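Local coordinates for protein teicoplanin pseudoaglycone deacetylases Orf2 (Actinoplanes teichomyceticus, PDB 2X9L) that probably removes the acetyl group from the N-acetylglucosaminyl sugar of the teicoplanin pseudoaglycone, as a zinc-dependent deacetylase of the PIG-L family, at residues Arg9-Ser14 with Ser142-Phe147; His16-Val21 with Leu73-Glu78; Tyr41-Gly46 with Gly93-Ser98; Val153-Ile158 with Glu165-Ala170. One frame throughout, in Å; residues are numbered along the deposited sequence.

Contact 1 of 4, residues Arg9-Ser14 with Ser142-Phe147; sequences RLLAIS and SIIDEF
The ring of Phe147, the last residue of helix 126-147, lies against the start of strand 9-14. It fills a hollow bounded by Arg9, the backbone of Leu10 and the CB of Leu11. Its CE2 comes 3.6 Å from Leu10 O, an oblique approach. Leu11 CB sits 4.0 Å from Phe147 CD2. The side chain of Arg9 runs past the ring in the opposite direction. Its NE lies over one ring face, offset toward the rim. The guanidinium is turned 70° from the ring plane. The result is an off-centre cation-pi contact, with Arg9 CZ 4.6 Å from the centroid of the Phe147 ring. The guanidinium is modelled too close to Phe147 O, however, and its exact position, and with it the stack, is uncertain. Losing this charged arm to an alanine would probably uncover that ring face and take away its cationic partner. Leu11 is the second bump. Its CG stands anti to the backbone N (chi1 172°), and its two methyls lie against Ile143, one turn back from Phe147. Leu11 CD1 meets Ile143 CG2 at 4.1 Å, the two side chains crossing at about a right angle. Leu11 CD2 also lies 4.3 Å from Ile144 CG1. Strand and helix run nearly antiparallel, at 157°, with their axes 10.4 Å apart. Strands 37-42 and 151-155 flank strand 9-14 in the sheet. Leu10 points away from helix 126-147 and packs on helix 19-33, so the strand is sandwiched between helices of the two layers.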
# COMPACT_ATOMS: atom_id res chain seq x y z
N ARG A 9 10.00 -7.91 14.26
CA ARG A 9 8.73 -8.29 13.68
C ARG A 9 8.25 -7.07 12.91
O ARG A 9 7.95 -6.04 13.51
CB ARG A 9 7.73 -8.70 14.76
CG ARG A 9 8.23 -9.81 15.70
CD ARG A 9 7.12 -10.35 16.62
NE ARG A 9 6.18 -11.18 15.87
CZ ARG A 9 5.32 -12.04 16.42
NH1 ARG A 9 5.27 -12.20 17.74
NH2 ARG A 9 4.50 -12.74 15.65
N LEU A 10 8.21 -7.18 11.59
CA LEU A 10 7.87 -6.05 10.74
C LEU A 10 6.48 -6.26 10.15
O LEU A 10 6.24 -7.24 9.48
CB LEU A 10 8.90 -5.92 9.62
CG LEU A 10 8.66 -4.81 8.60
CD1 LEU A 10 8.66 -3.47 9.28
CD2 LEU A 10 9.73 -4.88 7.51
N LEU A 11 5.57 -5.33 10.43
CA LEU A 11 4.24 -5.41 9.86
C LEU A 11 4.11 -4.33 8.80
O LEU A 11 4.20 -3.16 9.11
CB LEU A 11 3.19 -5.20 10.94
CG LEU A 11 1.72 -5.05 10.50
CD1 LEU A 11 1.23 -6.34 9.83
CD2 LEU A 11 0.85 -4.68 11.70
N ALA A 12 3.92 -4.75 7.55
CA ALA A 12 3.69 -3.83 6.45
C ALA A 12 2.19 -3.79 6.19
O ALA A 12 1.55 -4.85 6.13
CB ALA A 12 4.41 -4.32 5.22
N ILE A 13 1.65 -2.59 6.04
CA ILE A 13 0.21 -2.42 5.82
C ILE A 13 -0.02 -1.76 4.46
O ILE A 13 0.23 -0.56 4.28
CB ILE A 13 -0.43 -1.62 6.96
CG1 ILE A 13 -0.17 -2.30 8.31
CG2 ILE A 13 -1.96 -1.48 6.73
CD1 ILE A 13 -0.84 -1.60 9.46
N SER A 14 -0.46 -2.57 3.50
CA SER A 14 -0.59 -2.16 2.12
C SER A 14 -2.05 -1.80 1.84
O SER A 14 -2.95 -2.54 2.22
CB SER A 14 -0.15 -3.32 1.22
OG SER A 14 -0.14 -2.97 -0.16
N SER A 142 -6.26 -4.98 16.15
CA SER A 142 -6.32 -6.42 16.41
C SER A 142 -5.11 -7.15 15.86
O SER A 142 -4.59 -8.08 16.49
CB SER A 142 -7.61 -7.02 15.85
OG SER A 142 -8.73 -6.35 16.39
N ILE A 143 -4.65 -6.75 14.68
CA ILE A 143 -3.49 -7.39 14.06
C ILE A 143 -2.23 -7.09 14.87
O ILE A 143 -1.35 -7.92 15.01
CB ILE A 143 -3.31 -6.95 12.60
CG1 ILE A 143 -4.55 -7.31 11.80
CG2 ILE A 143 -2.09 -7.61 11.97
CD1 ILE A 143 -4.95 -8.70 12.01
N ILE A 144 -2.17 -5.88 15.42
CA ILE A 144 -1.03 -5.50 16.24
C ILE A 144 -0.98 -6.38 17.49
O ILE A 144 0.09 -6.87 17.87
CB ILE A 144 -1.10 -4.01 16.60
CG1 ILE A 144 -0.70 -3.18 15.38
CG2 ILE A 144 -0.17 -3.70 17.77
CD1 ILE A 144 -0.90 -1.68 15.57
N ASP A 145 -2.14 -6.61 18.10
CA ASP A 145 -2.23 -7.49 19.26
C ASP A 145 -1.78 -8.90 18.91
O ASP A 145 -1.07 -9.56 19.67
CB ASP A 145 -3.66 -7.56 19.80
CG ASP A 145 -4.06 -6.31 20.56
OD1 ASP A 145 -3.19 -5.46 20.84
OD2 ASP A 145 -5.27 -6.18 20.88
N GLU A 146 -2.18 -9.37 17.73
CA GLU A 146 -1.94 -10.75 17.34
C GLU A 146 -0.51 -11.00 16.86
O GLU A 146 0.08 -12.04 17.16
CB GLU A 146 -2.93 -11.16 16.26
CG GLU A 146 -2.71 -12.55 15.69
CD GLU A 146 -3.75 -12.92 14.65
OE1 GLU A 146 -3.40 -13.68 13.71
OE2 GLU A 146 -4.90 -12.45 14.75
N PHE A 147 0.05 -10.04 16.12
CA PHE A 147 1.37 -10.19 15.52
C PHE A 147 2.48 -9.59 16.40
O PHE A 147 3.62 -10.04 16.33
CB PHE A 147 1.39 -9.55 14.12
CG PHE A 147 2.71 -9.66 13.39
CD1 PHE A 147 3.20 -10.89 12.98
CD2 PHE A 147 3.44 -8.51 13.09
CE1 PHE A 147 4.41 -10.98 12.30
CE2 PHE A 147 4.66 -8.60 12.42
CZ PHE A 147 5.14 -9.84 12.02

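Contact 2 of 4, residues His16-Val21 with Leu73-Glu78; sequences HLDDAV and LYRRKE. With ZN (zinc ion), chain B; BOG (octyl beta-D-glucopyranoside), chain C.
Leu17, the centre of an inverse gamma turn just before helix 19-33, comes closest to helix 71-86 at Arg75, with 6.4 Å between Leu17 CA and Arg75 CA. The Leu17 side chain points at the helix. Its CD1 lies 3.6 Å from Arg75 CB and also touches CG of Arg76. The turned backbone offers Leu17 O to Arg75 NH2 at 3.0 Å. This donor stands above the carbonyl plane, 47° out of it. Water 1 donates to the same oxygen and to Glu78 OE1, and accepts from Arg75 NE. The bend of Arg75 at chi3 (67°) carries its guanidinium toward the active site. This is the zinc site of the PIG-L fold, formed by the loop after strand 9-14, the start of helix 19-33 and His164 of helix 162-177. The zinc ion is held by His16 ND1 at 2.2 Å, by both carboxylate oxygens of Asp19, by water 2 and by His164. Asp19 OD2 also accepts from His16 N through its anti lone pair. His16 NE2 bonds to Asp163. The octyl glucoside puts its sugar over one face of the His16 ring. Arg75 grips that sugar twice: NH1 bonds to O4 of the glucoside at 2.7 Å, and NH2 to its O3 at 3.0 Å. Asp18 OD1 lies at the guanidinium edge in a long salt bridge, 3.8 Å from Arg75 NH2. The same Asp18 oxygen accepts from the zinc-bound water 2.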
# COMPACT_ATOMS: atom_id res chain seq x y z
N HIS A 16 -3.57 -1.61 -1.26
CA HIS A 16 -4.06 -2.52 -2.29
C HIS A 16 -3.10 -3.66 -2.51
O HIS A 16 -1.97 -3.63 -2.03
CB HIS A 16 -4.24 -1.80 -3.63
CG HIS A 16 -5.22 -0.68 -3.57
ND1 HIS A 16 -4.87 0.64 -3.81
CD2 HIS A 16 -6.55 -0.66 -3.30
CE1 HIS A 16 -5.93 1.40 -3.67
NE2 HIS A 16 -6.96 0.64 -3.37
N LEU A 17 -3.55 -4.64 -3.28
CA LEU A 17 -2.74 -5.80 -3.61
C LEU A 17 -1.71 -5.40 -4.67
O LEU A 17 -1.97 -5.48 -5.86
CB LEU A 17 -3.63 -6.94 -4.12
CG LEU A 17 -4.61 -7.42 -3.04
CD1 LEU A 17 -5.78 -8.18 -3.65
CD2 LEU A 17 -3.92 -8.25 -1.93
N ASP A 18 -0.58 -4.92 -4.18
CA ASP A 18 0.64 -4.59 -4.95
C ASP A 18 1.41 -3.40 -4.38
O ASP A 18 2.59 -3.24 -4.66
CB ASP A 18 0.40 -4.39 -6.45
CG ASP A 18 -0.46 -3.19 -6.76
OD1 ASP A 18 -0.99 -2.53 -5.84
OD2 ASP A 18 -0.63 -2.91 -7.98
N ASP A 19 0.76 -2.60 -3.55
CA ASP A 19 1.41 -1.36 -3.11
C ASP A 19 2.68 -1.59 -2.31
O ASP A 19 3.67 -0.90 -2.53
CB ASP A 19 0.46 -0.49 -2.29
CG ASP A 19 -0.63 0.13 -3.14
OD1 ASP A 19 -0.32 0.82 -4.13
OD2 ASP A 19 -1.81 -0.05 -2.76
N ALA A 20 2.65 -2.53 -1.36
CA ALA A 20 3.82 -2.75 -0.51
C ALA A 20 5.01 -3.27 -1.31
O ALA A 20 6.15 -2.87 -1.06
CB ALA A 20 3.49 -3.72 0.60
N VAL A 21 4.76 -4.15 -2.27
CA VAL A 21 5.84 -4.67 -3.12
C VAL A 21 6.41 -3.57 -4.02
O VAL A 21 7.63 -3.41 -4.13
CB VAL A 21 5.38 -5.88 -3.96
CG1 VAL A 21 6.47 -6.30 -4.94
CG2 VAL A 21 5.05 -7.05 -3.03
N LEU A 73 -10.17 -12.24 -6.50
CA LEU A 73 -9.56 -13.57 -6.43
C LEU A 73 -8.25 -13.60 -7.22
O LEU A 73 -7.24 -14.10 -6.72
CB LEU A 73 -10.51 -14.65 -6.94
CG LEU A 73 -10.17 -16.11 -6.60
CD1 LEU A 73 -11.22 -17.06 -7.17
CD2 LEU A 73 -8.81 -16.50 -7.12
N TYR A 74 -8.29 -13.09 -8.45
CA TYR A 74 -7.09 -13.04 -9.30
C TYR A 74 -5.97 -12.26 -8.62
O TYR A 74 -4.82 -12.67 -8.62
CB TYR A 74 -7.39 -12.38 -10.64
CG TYR A 74 -7.91 -13.30 -11.72
CD1 TYR A 74 -9.25 -13.68 -11.76
CD2 TYR A 74 -7.07 -13.75 -12.74
CE1 TYR A 74 -9.74 -14.51 -12.76
CE2 TYR A 74 -7.55 -14.58 -13.75
CZ TYR A 74 -8.88 -14.96 -13.75
OH TYR A 74 -9.38 -15.78 -14.74
N ARG A 75 -6.31 -11.10 -8.05
CA ARG A 75 -5.27 -10.26 -7.43
C ARG A 75 -4.72 -10.86 -6.14
O ARG A 75 -3.54 -10.72 -5.84
CB ARG A 75 -5.80 -8.85 -7.18
CG ARG A 75 -6.20 -8.11 -8.44
CD ARG A 75 -6.55 -6.66 -8.14
NE ARG A 75 -5.38 -5.90 -7.70
CZ ARG A 75 -5.41 -4.60 -7.41
NH1 ARG A 75 -6.56 -3.93 -7.51
NH2 ARG A 75 -4.32 -3.96 -7.03
N ARG A 76 -5.58 -11.52 -5.37
CA ARG A 76 -5.10 -12.16 -4.17
C ARG A 76 -4.05 -13.22 -4.53
O ARG A 76 -3.03 -13.33 -3.88
CB ARG A 76 -6.25 -12.82 -3.41
CG ARG A 76 -7.10 -11.85 -2.58
CD ARG A 76 -8.15 -12.62 -1.80
NE ARG A 76 -8.92 -11.78 -0.87
CZ ARG A 76 -9.60 -12.25 0.17
NH1 ARG A 76 -9.59 -13.55 0.43
NH2 ARG A 76 -10.27 -11.43 0.97
N LYS A 77 -4.31 -14.00 -5.57
CA LYS A 77 -3.33 -15.00 -6.01
C LYS A 77 -2.02 -14.38 -6.48
O LYS A 77 -0.94 -14.91 -6.20
CB LYS A 77 -3.93 -15.89 -7.11
CG LYS A 77 -5.07 -16.75 -6.59
CD LYS A 77 -5.59 -17.68 -7.66
CE LYS A 77 -6.48 -18.75 -7.05
NZ LYS A 77 -7.10 -19.62 -8.09
N GLU A 78 -2.12 -13.26 -7.19
CA GLU A 78 -0.92 -12.55 -7.60
C GLU A 78 -0.12 -12.10 -6.39
O GLU A 78 1.11 -12.22 -6.35
CB GLU A 78 -1.29 -11.32 -8.44
CG GLU A 78 -1.82 -11.67 -9.80
CD GLU A 78 -2.21 -10.46 -10.62
OE1 GLU A 78 -2.36 -9.34 -10.06
OE2 GLU A 78 -2.39 -10.64 -11.84
ZN ZN B . -2.82 1.23 -4.21
C1 BOG C . -5.82 2.34 -8.60
O1 BOG C . -5.34 3.64 -8.78
C2 BOG C . -4.84 1.27 -8.12
O2 BOG C . -3.56 1.27 -8.67
C3 BOG C . -5.43 -0.09 -7.71
O3 BOG C . -4.62 -0.99 -7.08
C4 BOG C . -6.94 -0.15 -7.39
O4 BOG C . -7.50 -1.42 -7.29
C5 BOG C . -7.83 1.00 -7.90
O5 BOG C . -7.20 2.24 -8.26
C6 BOG C . -9.21 1.12 -7.33
O6 BOG C . -9.16 1.61 -6.04
C1' BOG C . -6.15 4.56 -9.44
C2' BOG C . -5.57 5.95 -9.61
C3' BOG C . -6.13 7.07 -8.78
C4' BOG C . -7.48 7.63 -9.17
C5' BOG C . -8.21 8.52 -8.18
C6' BOG C . -9.67 8.23 -7.92
C7' BOG C . -10.01 7.30 -6.79
C8' BOG C . -9.94 5.82 -7.01
O HOH W 1 -2.83 -7.21 -8.10
O HOH W 2 -2.30 0.10 -6.26

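Contact 3 of 4, residues Tyr41-Gly46 with Gly93-Ser98; sequences YTVFAG and GRFLDS. With BOG (octyl beta-D-glucopyranoside), chain C.
Gly93 N donates to Thr42 O at 2.7 Å, continuing the pairing of strand 37-42 with the parallel edge strand 89-92 of this Rossmann-like sheet into the loops beyond them. Phe95 N then bonds to Val43 O at 3.3 Å. In return Gly46 N gives its hydrogen to Phe95 O at 2.8 Å, from 47° out of the carbonyl plane. The inverse gamma turn centred on Phe44 swings the chain round for that bond. The same Phe95 O receives a CA-H...O contact from Phe44. Two waters fill in. Water 3 bonds to Tyr41 OH and accepts from Arg94 N. Water 4 donates to Gly46 O and accepts from Asp97 N. Gly93 and Gly46 lie so close to the facing backbone that a CB on either would clash. With CG anti to its carbonyl carbon (chi1 -56°), Phe95 turns its ring edge to Val43 O and Tyr41 OH, while Val43 CG1 packs 3.6 Å from Phe95 CD1. Arg94 CG lies over the centre of one face of that ring. The Arg94 guanidinium is tied to Asp139 and Glu135 of helix 126-147. The Phe44 ring meets Leu96 O at its edge. This backbone pairing leads to Asp97, a zinc ligand seen in a structure of this protein; here its side chain is about 7 Å from the bound zinc ion. Asp97 OD1 accepts from O6 of the glucoside, and Ser98 OG gives its hydrogen to that O6 at 2.6 Å.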
# COMPACT_ATOMS: atom_id res chain seq x y z
N TYR A 41 0.06 -7.09 5.49
CA TYR A 41 -1.39 -7.13 5.60
C TYR A 41 -1.92 -6.13 4.57
O TYR A 41 -1.50 -4.99 4.54
CB TYR A 41 -1.80 -6.74 7.02
CG TYR A 41 -3.24 -6.30 7.19
CD1 TYR A 41 -4.28 -7.16 6.91
CD2 TYR A 41 -3.55 -5.02 7.65
CE1 TYR A 41 -5.61 -6.76 7.08
CE2 TYR A 41 -4.87 -4.61 7.81
CZ TYR A 41 -5.89 -5.48 7.51
OH TYR A 41 -7.20 -5.07 7.66
N THR A 42 -2.81 -6.59 3.71
CA THR A 42 -3.41 -5.70 2.72
C THR A 42 -4.84 -5.37 3.15
O THR A 42 -5.66 -6.26 3.35
CB THR A 42 -3.37 -6.34 1.31
OG1 THR A 42 -2.00 -6.55 0.93
CG2 THR A 42 -4.00 -5.43 0.27
N VAL A 43 -5.10 -4.09 3.32
CA VAL A 43 -6.39 -3.62 3.82
C VAL A 43 -7.53 -3.90 2.85
O VAL A 43 -8.52 -4.56 3.20
CB VAL A 43 -6.33 -2.09 4.11
CG1 VAL A 43 -7.68 -1.57 4.60
CG2 VAL A 43 -5.25 -1.79 5.12
N PHE A 44 -7.40 -3.41 1.62
CA PHE A 44 -8.52 -3.44 0.67
C PHE A 44 -8.49 -4.68 -0.23
O PHE A 44 -8.50 -4.57 -1.45
CB PHE A 44 -8.58 -2.12 -0.12
CG PHE A 44 -8.94 -0.95 0.74
CD1 PHE A 44 -10.26 -0.73 1.10
CD2 PHE A 44 -7.97 -0.14 1.27
CE1 PHE A 44 -10.61 0.31 1.93
CE2 PHE A 44 -8.30 0.92 2.10
CZ PHE A 44 -9.62 1.14 2.44
N ALA A 45 -8.47 -5.85 0.40
CA ALA A 45 -8.40 -7.13 -0.30
C ALA A 45 -9.71 -7.91 -0.16
O ALA A 45 -9.77 -9.13 -0.40
CB ALA A 45 -7.22 -7.95 0.26
N GLY A 46 -10.76 -7.21 0.25
CA GLY A 46 -12.04 -7.83 0.51
C GLY A 46 -12.70 -8.45 -0.70
O GLY A 46 -12.69 -7.88 -1.79
N GLY A 93 -7.03 -8.54 4.01
CA GLY A 93 -8.09 -7.91 4.77
C GLY A 93 -9.45 -7.95 4.12
O GLY A 93 -9.61 -8.43 2.99
N ARG A 94 -10.44 -7.41 4.83
CA ARG A 94 -11.83 -7.59 4.48
C ARG A 94 -12.43 -6.41 3.72
O ARG A 94 -13.57 -6.49 3.26
CB ARG A 94 -12.66 -7.82 5.74
CG ARG A 94 -12.64 -6.61 6.69
CD ARG A 94 -13.67 -6.74 7.81
NE ARG A 94 -13.43 -5.81 8.91
CZ ARG A 94 -14.22 -4.79 9.24
NH1 ARG A 94 -15.32 -4.55 8.54
NH2 ARG A 94 -13.91 -4.01 10.27
N PHE A 95 -11.69 -5.31 3.62
CA PHE A 95 -12.28 -4.08 3.08
C PHE A 95 -12.33 -4.05 1.56
O PHE A 95 -11.42 -4.53 0.88
CB PHE A 95 -11.56 -2.86 3.66
CG PHE A 95 -11.57 -2.84 5.15
CD1 PHE A 95 -10.51 -3.40 5.86
CD2 PHE A 95 -12.66 -2.34 5.84
CE1 PHE A 95 -10.54 -3.42 7.23
CE2 PHE A 95 -12.68 -2.36 7.22
CZ PHE A 95 -11.61 -2.90 7.91
N LEU A 96 -13.40 -3.47 1.02
CA LEU A 96 -13.59 -3.47 -0.41
C LEU A 96 -12.84 -2.32 -1.05
O LEU A 96 -12.93 -1.19 -0.59
CB LEU A 96 -15.09 -3.32 -0.73
CG LEU A 96 -16.00 -4.49 -0.41
CD1 LEU A 96 -17.45 -4.09 -0.69
CD2 LEU A 96 -15.59 -5.71 -1.22
N ASP A 97 -12.12 -2.63 -2.13
CA ASP A 97 -11.48 -1.64 -2.99
C ASP A 97 -12.49 -0.56 -3.36
O ASP A 97 -13.68 -0.81 -3.42
CB ASP A 97 -10.99 -2.34 -4.26
CG ASP A 97 -9.94 -1.55 -5.02
OD1 ASP A 97 -9.51 -0.47 -4.58
OD2 ASP A 97 -9.53 -2.04 -6.09
N SER A 98 -11.99 0.64 -3.62
CA SER A 98 -12.84 1.80 -3.90
C SER A 98 -13.87 1.55 -5.01
O SER A 98 -14.99 2.07 -4.94
CB SER A 98 -12.00 3.02 -4.24
OG SER A 98 -11.32 2.86 -5.48
C1 BOG C . -5.82 2.34 -8.60
O1 BOG C . -5.34 3.64 -8.78
C2 BOG C . -4.84 1.27 -8.12
O2 BOG C . -3.56 1.27 -8.67
C3 BOG C . -5.43 -0.09 -7.71
O3 BOG C . -4.62 -0.99 -7.08
C4 BOG C . -6.94 -0.15 -7.39
O4 BOG C . -7.50 -1.42 -7.29
C5 BOG C . -7.83 1.00 -7.90
O5 BOG C . -7.20 2.24 -8.26
C6 BOG C . -9.21 1.12 -7.33
O6 BOG C . -9.16 1.61 -6.04
C1' BOG C . -6.15 4.56 -9.44
C2' BOG C . -5.57 5.95 -9.61
C3' BOG C . -6.13 7.07 -8.78
C4' BOG C . -7.48 7.63 -9.17
C5' BOG C . -8.21 8.52 -8.18
C6' BOG C . -9.67 8.23 -7.92
C7' BOG C . -10.01 7.30 -6.79
C8' BOG C . -9.94 5.82 -7.01
O HOH W 3 -9.21 -6.89 7.52
O HOH W 4 -11.52 -5.45 -2.73

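Contact 4 of 4, residues Val153-Ile158 with Glu165-Ala170; sequences VTCAAI and EATRDA
Arg168 bends back over the loop after strand 151-155 and bonds to Ala156 O. Its CB already lies 3.3 Å from Cys155 O, and CG, anti to the backbone N (chi1 170°), stays along that same oxygen. The chain then bends at chi2 (-116°), away from a staggered position, and again at chi3. These bends turn the guanidinium edge to Ala156 O. Arg168 NH2 bonds to it at 3.0 Å, close to the guanidinium plane, and NE adds a weak bond to the same oxygen. On the helix side Arg168 NH1 makes a salt bridge to the syn side of Asp169 OD1 at 3.0 Å, which fixes the rotation of the flat group. A leucine at this position would probably leave Ala156 O without these donors and Asp169 without its charge partner. Ala157 has a positive phi, and its CB packs on Arg168 NH2 and on Glu165 CG. Water 5 donates to both Ala157 O and Glu165 OE1. Deeper in, Thr167 CG2 touches Thr154 OG1 at 3.4 Å. The two hydroxyls bond to other partners, Thr154 to Ile13 O and Thr167 to Asp163 O. Strand and helix run at 147°, as in the first half of a beta-alpha-beta unit, here 151-155, 162-177 and 182-185. The start of this helix carries the zinc-site residues Asp163 and His164.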
# COMPACT_ATOMS: atom_id res chain seq x y z
N VAL A 153 5.11 -0.40 8.95
CA VAL A 153 5.36 0.51 7.83
C VAL A 153 4.13 0.51 6.95
O VAL A 153 3.54 -0.54 6.74
CB VAL A 153 6.59 0.11 7.00
CG1 VAL A 153 6.91 1.20 5.98
CG2 VAL A 153 7.80 -0.10 7.91
N THR A 154 3.72 1.69 6.50
CA THR A 154 2.57 1.78 5.61
C THR A 154 2.81 2.90 4.60
O THR A 154 3.92 3.40 4.51
CB THR A 154 1.26 2.00 6.41
OG1 THR A 154 0.12 1.84 5.53
CG2 THR A 154 1.23 3.35 7.06
N CYS A 155 1.79 3.25 3.83
CA CYS A 155 1.95 4.21 2.74
C CYS A 155 1.85 5.67 3.18
O CYS A 155 1.11 6.00 4.09
CB CYS A 155 0.91 3.96 1.65
SG CYS A 155 -0.81 4.15 2.22
N ALA A 156 2.60 6.54 2.51
CA ALA A 156 2.48 7.98 2.72
C ALA A 156 1.22 8.58 2.08
O ALA A 156 0.83 9.70 2.40
CB ALA A 156 3.74 8.70 2.17
N ALA A 157 0.62 7.83 1.16
CA ALA A 157 -0.54 8.30 0.41
C ALA A 157 -0.20 9.45 -0.54
O ALA A 157 -1.04 10.29 -0.86
CB ALA A 157 -1.70 8.68 1.35
N ILE A 158 1.05 9.49 -0.99
CA ILE A 158 1.41 10.38 -2.08
C ILE A 158 0.56 10.00 -3.28
O ILE A 158 0.45 8.82 -3.63
CB ILE A 158 2.88 10.28 -2.44
CG1 ILE A 158 3.73 10.82 -1.28
CG2 ILE A 158 3.18 11.03 -3.73
CD1 ILE A 158 5.22 10.53 -1.43
N GLU A 165 -5.05 7.00 1.65
CA GLU A 165 -5.26 7.93 2.74
C GLU A 165 -5.94 7.24 3.92
O GLU A 165 -5.55 7.44 5.07
CB GLU A 165 -6.06 9.14 2.27
CG GLU A 165 -5.25 10.07 1.36
CD GLU A 165 -6.05 11.24 0.79
OE1 GLU A 165 -5.42 12.15 0.21
OE2 GLU A 165 -7.30 11.24 0.90
N ALA A 166 -6.94 6.40 3.64
CA ALA A 166 -7.65 5.70 4.71
C ALA A 166 -6.70 4.74 5.44
O ALA A 166 -6.73 4.64 6.69
CB ALA A 166 -8.84 4.91 4.14
N THR A 167 -5.89 4.03 4.66
CA THR A 167 -4.95 3.07 5.20
C THR A 167 -3.93 3.78 6.08
O THR A 167 -3.68 3.37 7.21
CB THR A 167 -4.19 2.32 4.09
OG1 THR A 167 -5.12 1.55 3.32
CG2 THR A 167 -3.15 1.36 4.69
N ARG A 168 -3.35 4.85 5.55
CA ARG A 168 -2.34 5.60 6.31
C ARG A 168 -2.92 6.15 7.61
O ARG A 168 -2.33 6.02 8.67
CB ARG A 168 -1.78 6.75 5.47
CG ARG A 168 -0.90 7.71 6.28
CD ARG A 168 -1.57 9.06 6.30
NE ARG A 168 -1.19 9.77 5.11
CZ ARG A 168 -1.82 10.82 4.60
NH1 ARG A 168 -2.92 11.31 5.16
NH2 ARG A 168 -1.33 11.37 3.52
N ASP A 169 -4.07 6.82 7.52
CA ASP A 169 -4.66 7.41 8.72
C ASP A 169 -5.01 6.35 9.76
O ASP A 169 -4.69 6.50 10.94
CB ASP A 169 -5.88 8.27 8.36
CG ASP A 169 -5.51 9.50 7.55
OD1 ASP A 169 -4.31 9.74 7.27
OD2 ASP A 169 -6.43 10.25 7.19
N ALA A 170 -5.65 5.26 9.33
CA ALA A 170 -5.98 4.19 10.28
C ALA A 170 -4.73 3.61 10.95
O ALA A 170 -4.74 3.35 12.16
CB ALA A 170 -6.77 3.09 9.59
O HOH W 5 -2.41 12.17 0.55

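How the contacts relate
All four contacts belong to the PIG-L fold and gather about one mixed beta-sheet. Its neighbouring strands 37-42, 9-14 and 151-155 carry parts of contacts 3, 1 and 4. Along the chain, contacts 2 and 3 are nested inside the loop closed by contact 1, their segments alternating. Contact 4 follows contact 1 in series. Contacts 2 and 3 are nearest, with centres 10 Å apart, and both touch the glucoside. Arg76 also bonds to Ala45 O between them. Contacts 1 and 2 are farthest, with centres 18 Å apart. Contact 1 packs a helix on the strands. Contacts 2 and 3 line the zinc and sugar site, and contact 4 lies just behind it.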